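Protein TP_0956 (Treponema pallidum subsp. pallidum, PDB 3U64) probably serves as the T-component of a TRAP transporter, a lipoprotein whose tetratricopeptide-repeat-like helical fold is suited to protein-protein interaction. Local coordinates at residues G153-V158 and L186-D191; V204-Y209 and H224-H229; E37-D42 and H276-V281. All blocks are in the same frame, centred on the assembly; numbering follows the deposited sequence.

How the interactions relate
Interactions 1 and 2 are buried antiparallel helix pairs, and interaction 3 is a partly buried meeting of two loop-to-helix junctions. The first two follow one another along the chain, about 14 Å apart, centre to centre, and share a boundary: helices 176-192 and 196-211 bring Leu-186 and Cys-190 against Leu-205, and Tyr-156 touches Val-204. Neither has a hydrogen bond across its segments; carbon packing predominates, joined in interaction 2 by a threonine hydroxyl. Interaction 3 lies about 25 Å from both, centre to centre, and joins parts of the chain far apart in sequence. There a carboxylate gripping backbone N-H groups is added to the carbon packing, and acidic residues of 37-42 also reach a second subunit.

Interaction 1: G153-V158 and L186-D191; sequences GTLYWV and LERACD
With chi1 at -70° in Leu-155 and -72° in Leu-186, each leucine swings CG opposite its carbonyl carbon, and this carries the branched ends into the seam between helices 152-166 and 176-192. The two helices are consecutive and form an antiparallel helical hairpin, as expected in an all-helical protein of the TPR clan; the axes of segments 153-158 and 186-191 run at 149° and approach to 8.4 Å. The evidence for close packing is carbon to carbon. Leu-155 CB meets Ala-189 CB at 4.0 Å, the alanine methyl against the base of the leucine side chain. Further out, Leu-155 CD1 lies 4.2 Å from Arg-188 CG, so the arginine contributes its aliphatic base while its guanidinium group leaves the seam: NH2 bonds to Cys-147 O, and NE weakly to Leu-144 O. On the other flank, Leu-186 CD2 rests 3.6 Å from Tyr-156 O, a carbonyl whose polarity is met within its own helix by the hydroxyl of Thr-160. No hydrogen bond joins the two segments. Helix 96-124 adds Leu-121 against Leu-155, and helix 196-211 adds Val-204 against Tyr-156. The tyrosine ring is held from two ends: CD1 comes within 4.2 Å of Leu-186 CD2, in an oblique approach, while the diagonally opposite CE2 stands 3.5 Å above the plane of the Trp-157 ring, offset toward its rim.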
loop_
_atom_site.group_PDB
_atom_site.type_symbol
_atom_site.label_atom_id
_atom_site.label_comp_id
_atom_site.label_asym_id
_atom_site.label_seq_id
_atom_site.Cartn_x
_atom_site.Cartn_y
_atom_site.Cartn_z
ATOM N N GLY A 153 -20.862 -17.481 -14.473
ATOM C CA GLY A 153 -19.827 -16.640 -13.895
ATOM C C GLY A 153 -18.950 -17.418 -12.928
ATOM O O GLY A 153 -17.712 -17.342 -12.966
ATOM N N THR A 154 -19.593 -18.203 -12.076
ATOM C CA THR A 154 -18.884 -18.920 -11.021
ATOM C C THR A 154 -18.016 -20.024 -11.617
ATOM O O THR A 154 -16.846 -20.176 -11.249
ATOM C CB THR A 154 -19.877 -19.482 -9.960
ATOM O OG1 THR A 154 -20.736 -18.422 -9.525
ATOM C CG2 THR A 154 -19.137 -20.056 -8.747
ATOM N N LEU A 155 -18.589 -20.777 -12.553
ATOM C CA LEU A 155 -17.872 -21.852 -13.235
ATOM C C LEU A 155 -16.601 -21.306 -13.872
ATOM O O LEU A 155 -15.516 -21.906 -13.789
ATOM C CB LEU A 155 -18.783 -22.497 -14.299
ATOM C CG LEU A 155 -19.908 -23.290 -13.640
ATOM C CD1 LEU A 155 -20.960 -23.744 -14.634
ATOM C CD2 LEU A 155 -19.325 -24.475 -12.907
ATOM N N TYR A 156 -16.747 -20.148 -14.502
ATOM C CA TYR A 156 -15.658 -19.533 -15.244
ATOM C C TYR A 156 -14.505 -19.181 -14.314
ATOM O O TYR A 156 -13.358 -19.474 -14.624
ATOM C CB TYR A 156 -16.141 -18.279 -15.991
ATOM C CG TYR A 156 -14.995 -17.404 -16.506
ATOM C CD1 TYR A 156 -14.214 -17.806 -17.581
ATOM C CD2 TYR A 156 -14.692 -16.185 -15.907
ATOM C CE1 TYR A 156 -13.163 -17.033 -18.043
ATOM C CE2 TYR A 156 -13.636 -15.397 -16.363
ATOM C CZ TYR A 156 -12.871 -15.830 -17.428
ATOM O OH TYR A 156 -11.819 -15.063 -17.896
ATOM N N TRP A 157 -14.816 -18.549 -13.180
ATOM C CA TRP A 157 -13.785 -18.069 -12.270
ATOM C C TRP A 157 -13.088 -19.206 -11.517
ATOM O O TRP A 157 -11.865 -19.218 -11.413
ATOM C CB TRP A 157 -14.326 -16.960 -11.346
ATOM C CG TRP A 157 -14.350 -15.642 -12.099
ATOM C CD1 TRP A 157 -15.444 -14.980 -12.573
ATOM C CD2 TRP A 157 -13.203 -14.882 -12.524
ATOM N NE1 TRP A 157 -15.051 -13.837 -13.234
ATOM C CE2 TRP A 157 -13.686 -13.765 -13.238
ATOM C CE3 TRP A 157 -11.821 -15.036 -12.358
ATOM C CZ2 TRP A 157 -12.830 -12.791 -13.774
ATOM C CZ3 TRP A 157 -10.967 -14.071 -12.910
ATOM C CH2 TRP A 157 -11.480 -12.965 -13.610
ATOM N N VAL A 158 -13.864 -20.185 -11.054
ATOM C CA VAL A 158 -13.313 -21.366 -10.393
ATOM C C VAL A 158 -12.392 -22.119 -11.350
ATOM O O VAL A 158 -11.235 -22.398 -11.020
ATOM C CB VAL A 158 -14.431 -22.324 -9.884
ATOM C CG1 VAL A 158 -13.831 -23.612 -9.391
ATOM C CG2 VAL A 158 -15.232 -21.661 -8.773
ATOM N N LEU A 186 -15.199 -25.344 -16.921
ATOM C CA LEU A 186 -15.092 -24.392 -18.024
ATOM C C LEU A 186 -15.921 -24.862 -19.238
ATOM O O LEU A 186 -16.700 -24.090 -19.822
ATOM C CB LEU A 186 -13.619 -24.159 -18.390
ATOM C CG LEU A 186 -12.811 -23.344 -17.366
ATOM C CD1 LEU A 186 -11.332 -23.379 -17.687
ATOM C CD2 LEU A 186 -13.286 -21.895 -17.282
ATOM N N GLU A 187 -15.782 -26.137 -19.595
ATOM C CA GLU A 187 -16.547 -26.687 -20.711
ATOM C C GLU A 187 -18.045 -26.662 -20.464
ATOM O O GLU A 187 -18.824 -26.512 -21.404
ATOM C CB GLU A 187 -16.101 -28.101 -21.046
ATOM C CG GLU A 187 -14.717 -28.126 -21.619
ATOM C CD GLU A 187 -14.283 -29.511 -21.988
ATOM O OE1 GLU A 187 -15.106 -30.452 -21.871
ATOM O OE2 GLU A 187 -13.115 -29.660 -22.392
ATOM N N ARG A 188 -18.454 -26.788 -19.207
ATOM C CA ARG A 188 -19.876 -26.708 -18.898
ATOM C C ARG A 188 -20.411 -25.278 -19.063
ATOM O O ARG A 188 -21.514 -25.087 -19.568
ATOM C CB ARG A 188 -20.173 -27.241 -17.500
ATOM C CG ARG A 188 -21.615 -27.057 -17.088
ATOM C CD ARG A 188 -22.590 -27.871 -17.950
ATOM N NE ARG A 188 -23.944 -27.754 -17.395
ATOM C CZ ARG A 188 -25.074 -27.979 -18.062
ATOM N NH1 ARG A 188 -25.043 -28.355 -19.329
ATOM N NH2 ARG A 188 -26.246 -27.827 -17.457
ATOM N N ALA A 189 -19.631 -24.286 -18.639
ATOM C CA ALA A 189 -19.971 -22.878 -18.870
ATOM C C ALA A 189 -20.148 -22.589 -20.362
ATOM O O ALA A 189 -21.060 -21.869 -20.762
ATOM C CB ALA A 189 -18.898 -21.959 -18.288
ATOM N N CYS A 190 -19.266 -23.150 -21.183
ATOM C CA CYS A 190 -19.367 -23.005 -22.647
ATOM C C CYS A 190 -20.667 -23.516 -23.210
ATOM O O CYS A 190 -21.279 -22.846 -24.043
ATOM C CB CYS A 190 -18.235 -23.742 -23.380
ATOM S SG CYS A 190 -16.713 -22.890 -23.303
ATOM N N ASP A 191 -21.053 -24.723 -22.789
ATOM C CA ASP A 191 -22.299 -25.347 -23.231
ATOM C C ASP A 191 -23.471 -24.475 -22.826
ATOM O O ASP A 191 -24.374 -24.226 -23.615
ATOM C CB ASP A 191 -22.474 -26.745 -22.617
ATOM C CG ASP A 191 -21.358 -27.705 -23.005
ATOM O OD1 ASP A 191 -20.799 -27.552 -24.108
ATOM O OD2 ASP A 191 -21.038 -28.620 -22.214
#

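Interaction 2: V204-Y209 and H224-H229; sequences VLTKFY and HTAFEH
Thr-206 OG1 faces the backbone of Ala-226 and Phe-227 across the contact, yet its hydrogen bond goes to Trp-202 O, one turn back in its own helix. The oxygen does come within 3.2 Å of Phe-227 N, but the angle is too poor for a bond, so this is close packing against a helical peptide. The chi1 of -59° sets both roles: OG1 lies beside the threonine's own backbone N, while CG2 is anti to that N and reaches to 4.0 Å from Phe-227 CB.

Helices 196-211 and 220-233 are successive and nearly antiparallel, a helical hairpin consistent with the TPR-like fold of the family. The axes of segments 204-209 and 224-229 lie at 165° and approach to 8.1 Å, and the CA atoms of Thr-206 and Ala-226 are only 5.3 Å apart. The small methyl of Ala-226 is consistent with this spacing. Its CB touches Thr-206 OG1 at 3.5 Å, Leu-205 CB at 4.2 Å, and the edge of the Tyr-209 ring, near its plane, through CD2 at 4.4 Å. Phe-227 offers mainly its CB here, because CG anti to the backbone N (chi1 -169°) leads the ring away from 204-209, with Thr-206 CG2 obliquely beside it, to meet Tyr-245 and Leu-249 of helix 240-250.

With no hydrogen bond between the segments and the one hydroxyl at the centre satisfied within its own helix, the direct contact between them probably rests on the van der Waals fit of small, mostly apolar groups.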
loop_
_atom_site.group_PDB
_atom_site.type_symbol
_atom_site.label_atom_id
_atom_site.label_comp_id
_atom_site.label_asym_id
_atom_site.label_seq_id
_atom_site.Cartn_x
_atom_site.Cartn_y
_atom_site.Cartn_z
ATOM N N VAL A 204 -9.638 -18.840 -22.017
ATOM C CA VAL A 204 -8.943 -19.666 -21.033
ATOM C C VAL A 204 -8.775 -21.103 -21.543
ATOM O O VAL A 204 -7.734 -21.711 -21.339
ATOM C CB VAL A 204 -9.641 -19.646 -19.667
ATOM C CG1 VAL A 204 -8.925 -20.560 -18.700
ATOM C CG2 VAL A 204 -9.681 -18.228 -19.124
ATOM N N LEU A 205 -9.777 -21.632 -22.244
ATOM C CA LEU A 205 -9.681 -22.998 -22.766
ATOM C C LEU A 205 -8.604 -23.107 -23.844
ATOM O O LEU A 205 -7.875 -24.111 -23.918
ATOM C CB LEU A 205 -11.036 -23.507 -23.291
ATOM C CG LEU A 205 -12.033 -23.869 -22.195
ATOM C CD1 LEU A 205 -13.422 -24.196 -22.759
ATOM C CD2 LEU A 205 -11.472 -25.032 -21.384
ATOM N N THR A 206 -8.511 -22.088 -24.690
ATOM C CA THR A 206 -7.491 -22.094 -25.745
ATOM C C THR A 206 -6.128 -22.231 -25.087
ATOM O O THR A 206 -5.333 -23.092 -25.446
ATOM C CB THR A 206 -7.516 -20.808 -26.580
ATOM O OG1 THR A 206 -8.813 -20.659 -27.175
ATOM C CG2 THR A 206 -6.449 -20.869 -27.704
ATOM N N LYS A 207 -5.888 -21.394 -24.087
ATOM C CA LYS A 207 -4.625 -21.408 -23.377
ATOM C C LYS A 207 -4.382 -22.741 -22.687
ATOM O O LYS A 207 -3.287 -23.279 -22.765
ATOM C CB LYS A 207 -4.538 -20.238 -22.403
ATOM C CG LYS A 207 -4.529 -18.905 -23.125
ATOM C CD LYS A 207 -4.128 -17.720 -22.230
ATOM C CE LYS A 207 -5.278 -17.268 -21.366
ATOM N NZ LYS A 207 -4.891 -16.075 -20.550
ATOM N N PHE A 208 -5.405 -23.304 -22.050
ATOM C CA PHE A 208 -5.207 -24.588 -21.403
ATOM C C PHE A 208 -4.829 -25.665 -22.413
ATOM O O PHE A 208 -3.820 -26.357 -22.240
ATOM C CB PHE A 208 -6.439 -25.049 -20.601
ATOM C CG PHE A 208 -6.343 -26.499 -20.136
ATOM C CD1 PHE A 208 -5.672 -26.834 -18.949
ATOM C CD2 PHE A 208 -6.882 -27.522 -20.908
ATOM C CE1 PHE A 208 -5.557 -28.178 -18.529
ATOM C CE2 PHE A 208 -6.782 -28.864 -20.497
ATOM C CZ PHE A 208 -6.117 -29.190 -19.307
ATOM N N TYR A 209 -5.637 -25.818 -23.462
ATOM C CA TYR A 209 -5.428 -26.912 -24.426
ATOM C C TYR A 209 -4.083 -26.808 -25.088
ATOM O O TYR A 209 -3.436 -27.815 -25.312
ATOM C CB TYR A 209 -6.514 -26.933 -25.496
ATOM C CG TYR A 209 -7.839 -27.363 -24.952
ATOM C CD1 TYR A 209 -7.926 -28.423 -24.056
ATOM C CD2 TYR A 209 -9.002 -26.696 -25.304
ATOM C CE1 TYR A 209 -9.142 -28.816 -23.533
ATOM C CE2 TYR A 209 -10.219 -27.075 -24.789
ATOM C CZ TYR A 209 -10.285 -28.129 -23.903
ATOM O OH TYR A 209 -11.509 -28.494 -23.395
ATOM N N HIS A 224 -7.319 -24.899 -31.157
ATOM C CA HIS A 224 -7.725 -24.124 -32.334
ATOM C C HIS A 224 -9.231 -23.924 -32.435
ATOM O O HIS A 224 -9.698 -22.836 -32.774
ATOM C CB HIS A 224 -7.206 -24.767 -33.627
ATOM C CG HIS A 224 -5.759 -24.484 -33.890
ATOM N ND1 HIS A 224 -4.740 -25.232 -33.340
ATOM C CD2 HIS A 224 -5.161 -23.518 -34.627
ATOM C CE1 HIS A 224 -3.577 -24.751 -33.740
ATOM N NE2 HIS A 224 -3.804 -23.710 -34.522
ATOM N N THR A 225 -9.985 -24.980 -32.142
ATOM C CA THR A 225 -11.437 -24.905 -32.150
ATOM C C THR A 225 -11.938 -23.949 -31.058
ATOM O O THR A 225 -12.880 -23.176 -31.274
ATOM C CB THR A 225 -12.056 -26.298 -31.958
ATOM O OG1 THR A 225 -11.715 -27.128 -33.082
ATOM C CG2 THR A 225 -13.572 -26.198 -31.827
ATOM N N ALA A 226 -11.310 -23.998 -29.886
ATOM C CA ALA A 226 -11.672 -23.072 -28.821
ATOM C C ALA A 226 -11.401 -21.628 -29.279
ATOM O O ALA A 226 -12.251 -20.746 -29.114
ATOM C CB ALA A 226 -10.929 -23.411 -27.530
ATOM N N PHE A 227 -10.246 -21.403 -29.904
ATOM C CA PHE A 227 -9.933 -20.092 -30.459
ATOM C C PHE A 227 -10.913 -19.620 -31.542
ATOM O O PHE A 227 -11.227 -18.430 -31.618
ATOM C CB PHE A 227 -8.501 -20.012 -31.014
ATOM C CG PHE A 227 -8.086 -18.599 -31.347
ATOM C CD1 PHE A 227 -7.618 -17.758 -30.354
ATOM C CD2 PHE A 227 -8.238 -18.094 -32.639
ATOM C CE1 PHE A 227 -7.265 -16.425 -30.634
ATOM C CE2 PHE A 227 -7.888 -16.772 -32.934
ATOM C CZ PHE A 227 -7.402 -15.937 -31.934
ATOM N N GLU A 228 -11.364 -20.538 -32.395
ATOM C CA GLU A 228 -12.383 -20.219 -33.383
ATOM C C GLU A 228 -13.678 -19.713 -32.728
ATOM O O GLU A 228 -14.290 -18.767 -33.217
ATOM C CB GLU A 228 -12.667 -21.431 -34.279
ATOM C CG GLU A 228 -11.732 -21.530 -35.486
ATOM C CD GLU A 228 -12.143 -22.611 -36.475
ATOM O OE1 GLU A 228 -12.997 -23.461 -36.126
ATOM O OE2 GLU A 228 -11.611 -22.607 -37.608
ATOM N N HIS A 229 -14.097 -20.336 -31.625
ATOM C CA HIS A 229 -15.278 -19.854 -30.919
ATOM C C HIS A 229 -15.026 -18.453 -30.349
ATOM O O HIS A 229 -15.892 -17.585 -30.425
ATOM C CB HIS A 229 -15.693 -20.814 -29.805
ATOM C CG HIS A 229 -16.429 -22.023 -30.288
ATOM N ND1 HIS A 229 -17.803 -22.058 -30.415
ATOM C CD2 HIS A 229 -15.987 -23.248 -30.660
ATOM C CE1 HIS A 229 -18.173 -23.247 -30.846
ATOM N NE2 HIS A 229 -17.090 -23.989 -31.002
#

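Interaction 3: E37-D42 and H276-V281; sequences EEDDLD and HNKLLV
The carboxylate of Glu-37 accepts two backbone N-H groups where helix 278-293 begins. Asn-277 N reaches OE2 at 2.9 Å on its syn lone pair, with an N-H...O angle of 145°. Lys-278 N meets OE1 at 3.2 Å, straighter at 162° but from above the carboxylate plane. A bend at chi2 (-41°) curls the glutamate chain so that its end turns back to the helix start, although its CB points the other way. Asn-277 holds the N-cap position but its side chain makes no capping bond; the carboxylate of Glu-37 accepts those N-H groups instead, and the helix dipole probably favours its negative charge. Within the other segment, Glu-38 OE2 accepts Asp-39 N at 3.0 Å and Asp-40 N at 3.2 Å.

Two parts of the helical TPR-clan fold far apart in sequence are tied here, the loop entering helix 41-61 and the one entering helix 278-293, with more than 230 residues between them.

Charges form a second group. Asp-39 and Lys-278 run side by side, but OD2 and NZ stay 4.2 Å apart, beyond a salt bridge; NZ pairs with Glu-272, and Asp-39 OD1 with Arg-112 of the second subunit. The Glu-38 carboxylate also forms salt bridges with Lys-53 and Arg-112 of the second subunit, placing this loop at a subunit interface.

Backbone oxygen packs on carbon where Glu-38 O lies 3.3 Å from Leu-279 CA. In the apolar contact the side chains of Leu-41 and Leu-279 cross obliquely, with CD2 of Leu-41 tight against CD1 of Leu-279 at 3.4 Å.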
loop_
_atom_site.group_PDB
_atom_site.type_symbol
_atom_site.label_atom_id
_atom_site.label_comp_id
_atom_site.label_asym_id
_atom_site.label_seq_id
_atom_site.Cartn_x
_atom_site.Cartn_y
_atom_site.Cartn_z
ATOM N N GLU A 37 -11.135 1.464 -15.024
ATOM C CA GLU A 37 -10.839 2.507 -16.017
ATOM C C GLU A 37 -9.531 3.255 -15.713
ATOM O O GLU A 37 -9.181 4.242 -16.361
ATOM C CB GLU A 37 -12.017 3.477 -16.142
ATOM C CG GLU A 37 -13.354 2.777 -16.457
ATOM C CD GLU A 37 -13.211 1.642 -17.476
ATOM O OE1 GLU A 37 -12.500 1.836 -18.494
ATOM O OE2 GLU A 37 -13.801 0.552 -17.256
ATOM N N GLU A 38 -8.818 2.767 -14.711
ATOM C CA GLU A 38 -7.560 3.360 -14.286
ATOM C C GLU A 38 -6.503 3.156 -15.387
ATOM O O GLU A 38 -6.548 2.160 -16.123
ATOM C CB GLU A 38 -7.151 2.731 -12.945
ATOM C CG GLU A 38 -5.953 3.332 -12.239
ATOM C CD GLU A 38 -6.067 4.818 -12.034
ATOM O OE1 GLU A 38 -6.512 5.243 -10.958
ATOM O OE2 GLU A 38 -5.704 5.569 -12.950
ATOM N N ASP A 39 -5.597 4.125 -15.547
ATOM C CA ASP A 39 -4.419 3.922 -16.404
ATOM C C ASP A 39 -3.096 3.876 -15.613
ATOM O O ASP A 39 -2.032 3.598 -16.169
ATOM C CB ASP A 39 -4.351 4.923 -17.578
ATOM C CG ASP A 39 -4.375 6.387 -17.131
ATOM O OD1 ASP A 39 -4.041 6.678 -15.972
ATOM O OD2 ASP A 39 -4.729 7.257 -17.960
ATOM N N ASP A 40 -3.183 4.118 -14.310
ATOM C CA ASP A 40 -2.014 4.108 -13.430
ATOM C C ASP A 40 -1.925 2.804 -12.632
ATOM O O ASP A 40 -2.615 2.630 -11.628
ATOM C CB ASP A 40 -2.090 5.279 -12.462
ATOM C CG ASP A 40 -0.790 5.485 -11.704
ATOM O OD1 ASP A 40 -0.478 4.693 -10.791
ATOM O OD2 ASP A 40 -0.080 6.454 -12.024
ATOM N N LEU A 41 -1.065 1.897 -13.074
ATOM C CA LEU A 41 -0.932 0.591 -12.437
ATOM C C LEU A 41 -0.569 0.679 -10.957
ATOM O O LEU A 41 -1.137 -0.029 -10.135
ATOM C CB LEU A 41 0.100 -0.262 -13.174
ATOM C CG LEU A 41 -0.143 -0.414 -14.675
ATOM C CD1 LEU A 41 0.917 -1.330 -15.317
ATOM C CD2 LEU A 41 -1.523 -0.949 -14.912
ATOM N N ASP A 42 0.372 1.547 -10.619
ATOM C CA ASP A 42 0.854 1.626 -9.242
ATOM C C ASP A 42 -0.248 1.991 -8.249
ATOM O O ASP A 42 -0.301 1.429 -7.158
ATOM C CB ASP A 42 2.038 2.589 -9.124
ATOM C CG ASP A 42 3.300 2.042 -9.783
ATOM O OD1 ASP A 42 3.403 0.805 -9.928
ATOM O OD2 ASP A 42 4.188 2.845 -10.159
ATOM N N HIS A 276 -14.622 0.135 -22.084
ATOM C CA HIS A 276 -14.389 -0.159 -20.680
ATOM C C HIS A 276 -13.154 -1.037 -20.512
ATOM O O HIS A 276 -12.531 -1.432 -21.502
ATOM C CB HIS A 276 -15.627 -0.799 -20.037
ATOM C CG HIS A 276 -15.910 -2.185 -20.521
ATOM N ND1 HIS A 276 -15.674 -2.584 -21.820
ATOM C CD2 HIS A 276 -16.397 -3.273 -19.877
ATOM C CE1 HIS A 276 -16.003 -3.857 -21.956
ATOM N NE2 HIS A 276 -16.447 -4.297 -20.792
ATOM N N ASN A 277 -12.804 -1.320 -19.258
ATOM C CA ASN A 277 -11.600 -2.084 -18.911
ATOM C C ASN A 277 -10.292 -1.522 -19.457
ATOM O O ASN A 277 -9.347 -2.261 -19.747
ATOM C CB ASN A 277 -11.766 -3.570 -19.249
ATOM C CG ASN A 277 -12.705 -4.281 -18.272
ATOM O OD1 ASN A 277 -12.929 -3.805 -17.158
ATOM N ND2 ASN A 277 -13.255 -5.417 -18.686
ATOM N N LYS A 278 -10.229 -0.203 -19.568
ATOM C CA LYS A 278 -8.973 0.437 -19.930
ATOM C C LYS A 278 -7.790 -0.159 -19.150
ATOM O O LYS A 278 -6.723 -0.405 -19.715
ATOM C CB LYS A 278 -9.044 1.959 -19.733
ATOM C CG LYS A 278 -7.884 2.691 -20.392
ATOM C CD LYS A 278 -7.643 4.075 -19.800
ATOM C CE LYS A 278 -8.738 5.045 -20.146
ATOM N NZ LYS A 278 -8.525 6.352 -19.467
ATOM N N LEU A 279 -7.969 -0.420 -17.859
ATOM C CA LEU A 279 -6.865 -0.964 -17.067
ATOM C C LEU A 279 -6.360 -2.308 -17.626
ATOM O O LEU A 279 -5.164 -2.526 -17.783
ATOM C CB LEU A 279 -7.266 -1.116 -15.602
ATOM C CG LEU A 279 -6.209 -1.781 -14.699
ATOM C CD1 LEU A 279 -4.952 -0.943 -14.572
ATOM C CD2 LEU A 279 -6.769 -2.091 -13.323
ATOM N N LEU A 280 -7.273 -3.213 -17.933
ATOM C CA LEU A 280 -6.859 -4.519 -18.431
ATOM C C LEU A 280 -6.175 -4.412 -19.802
ATOM O O LEU A 280 -5.179 -5.084 -20.054
ATOM C CB LEU A 280 -8.049 -5.481 -18.469
ATOM C CG LEU A 280 -8.446 -6.055 -17.100
ATOM C CD1 LEU A 280 -8.740 -4.961 -16.088
ATOM C CD2 LEU A 280 -9.642 -6.994 -17.218
ATOM N N VAL A 281 -6.695 -3.544 -20.670
ATOM C CA VAL A 281 -6.053 -3.271 -21.956
ATOM C C VAL A 281 -4.603 -2.800 -21.775
ATOM O O VAL A 281 -3.693 -3.312 -22.441
ATOM C CB VAL A 281 -6.882 -2.246 -22.777
ATOM C CG1 VAL A 281 -6.100 -1.743 -24.003
ATOM C CG2 VAL A 281 -8.221 -2.870 -23.182
#